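Local coordinates for host Factor for Q beta (Staphylococcus aureus, PDB 1KQ1), which binds RNA as a ring-shaped, Sm-like hexamer and acts as a pleiotropic regulator of translation, at residues Lys10-Glu13 / Asn14-Ala17. Sequence-based numbering, arbitrary orientation.
Sequences KALE and NFKA
Lys10, Ala11, Leu12 and Glu13 each hand their carbonyl oxygen to the amide four residues on, in Asn14, Phe15, Lys16 and Ala17: two successive turns of the N-terminal α-helix that precedes the strongly bent five-stranded antiparallel sheet of the Sm fold. The Phe15 N to Ala11 O bond, 2.9 Å long, is the straightest of the four, with an N-H...O angle of 163°, and Ala17 N lies 2.8 Å from Glu13 O.

Apolar packing gathers on the side of the helix that faces the sheet. With Phe15 CG anti to its own carbonyl carbon (chi1 -66°), the ring leans back along the helix, and Ala11 O sits over one of its faces, 3.3 Å from Phe15 CG. Leu12 CD2 comes obliquely to the same ring, 3.9 Å from Phe15 CD2, while Ala11 CB approaches its far end at CZ. Leu12 and Phe15 both continue onto Ile36 and Tyr63 of the strands, so the pair joins helix to sheet; Ala11 also packs on Leu54 of a neighbouring subunit, bringing this helix into the hexamer interface.

The polar side chains lie around the rest of the helix. Glu13 OE2 is hydrogen-bonded to Tyr39 OH; Lys16 NZ stays 4.5 Å from Glu13 OE2, too far for a salt bridge, though the opposite charges may still attract weakly. Asn14 folds back toward the preceding turn, its ND2 3.1 Å from Lys10 O but at too poor an angle to bond, and 3.9 Å from Lys10 CG.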
loop_
_atom_site.group_PDB
_atom_site.type_symbol
_atom_site.label_atom_id
_atom_site.label_comp_id
_atom_site.label_asym_id
_atom_site.label_seq_id
_atom_site.Cartn_x
_atom_site.Cartn_y
_atom_site.Cartn_z
ATOM N N LYS C 10 -17.732 -15.001 -7.154
ATOM C CA LYS C 10 -18.468 -15.505 -8.296
ATOM C C LYS C 10 -17.558 -15.426 -9.531
ATOM O O LYS C 10 -17.477 -16.374 -10.303
ATOM C CB LYS C 10 -19.736 -14.682 -8.520
ATOM C CG LYS C 10 -20.518 -15.136 -9.768
ATOM C CD LYS C 10 -21.877 -14.449 -9.915
ATOM C CE LYS C 10 -22.654 -14.995 -11.126
ATOM N NZ LYS C 10 -22.066 -14.573 -12.429
ATOM N N ALA C 11 -16.838 -14.307 -9.679
ATOM C CA ALA C 11 -15.975 -14.155 -10.847
ATOM C C ALA C 11 -14.792 -15.096 -10.786
ATOM O O ALA C 11 -14.489 -15.789 -11.762
ATOM C CB ALA C 11 -15.488 -12.713 -10.971
ATOM N N LEU C 12 -14.110 -15.172 -9.644
ATOM C CA LEU C 12 -12.942 -16.025 -9.549
ATOM C C LEU C 12 -13.233 -17.479 -9.697
ATOM O O LEU C 12 -12.454 -18.231 -10.281
ATOM C CB LEU C 12 -12.164 -15.800 -8.225
ATOM C CG LEU C 12 -11.705 -14.349 -8.048
ATOM C CD1 LEU C 12 -11.022 -14.168 -6.706
ATOM C CD2 LEU C 12 -10.767 -13.945 -9.186
ATOM N N GLU C 13 -14.384 -17.896 -9.170
ATOM C CA GLU C 13 -14.794 -19.305 -9.273
ATOM C C GLU C 13 -15.114 -19.702 -10.738
ATOM O O GLU C 13 -14.803 -20.816 -11.169
ATOM C CB GLU C 13 -16.004 -19.526 -8.340
ATOM C CG GLU C 13 -16.405 -20.978 -8.221
ATOM C CD GLU C 13 -15.332 -21.889 -7.652
ATOM O OE1 GLU C 13 -15.440 -23.113 -7.886
ATOM O OE2 GLU C 13 -14.402 -21.419 -6.959
ATOM N N ASN C 14 -15.703 -18.776 -11.468
ATOM C CA ASN C 14 -15.979 -19.011 -12.889
ATOM C C ASN C 14 -14.659 -19.032 -13.663
ATOM O O ASN C 14 -14.475 -19.881 -14.529
ATOM C CB ASN C 14 -16.856 -17.921 -13.443
ATOM C CG ASN C 14 -18.334 -18.184 -13.197
ATOM O OD1 ASN C 14 -18.807 -19.312 -13.363
ATOM N ND2 ASN C 14 -19.069 -17.144 -12.824
ATOM N N PHE C 15 -13.738 -18.105 -13.357
ATOM C CA PHE C 15 -12.454 -18.112 -14.051
ATOM C C PHE C 15 -11.765 -19.438 -13.840
ATOM O O PHE C 15 -11.178 -19.986 -14.768
ATOM C CB PHE C 15 -11.483 -17.009 -13.515
ATOM C CG PHE C 15 -11.912 -15.599 -13.775
ATOM C CD1 PHE C 15 -12.788 -15.278 -14.807
ATOM C CD2 PHE C 15 -11.418 -14.569 -12.969
ATOM C CE1 PHE C 15 -13.172 -13.953 -15.029
ATOM C CE2 PHE C 15 -11.793 -13.254 -13.177
ATOM C CZ PHE C 15 -12.666 -12.930 -14.203
ATOM N N LYS C 16 -11.779 -19.926 -12.592
ATOM C CA LYS C 16 -11.154 -21.165 -12.232
ATOM C C LYS C 16 -11.818 -22.337 -12.952
ATOM O O LYS C 16 -11.149 -23.177 -13.571
ATOM C CB LYS C 16 -11.264 -21.380 -10.714
ATOM C CG LYS C 16 -10.607 -22.611 -10.190
ATOM C CD LYS C 16 -10.791 -22.740 -8.684
ATOM C CE LYS C 16 -10.445 -24.111 -8.175
ATOM N NZ LYS C 16 -10.995 -24.292 -6.781
ATOM N N ALA C 17 -13.139 -22.389 -12.852
ATOM C CA ALA C 17 -13.818 -23.547 -13.424
ATOM C C ALA C 17 -13.696 -23.634 -14.910
ATOM O O ALA C 17 -13.585 -24.746 -15.452
ATOM C CB ALA C 17 -15.275 -23.535 -13.042
#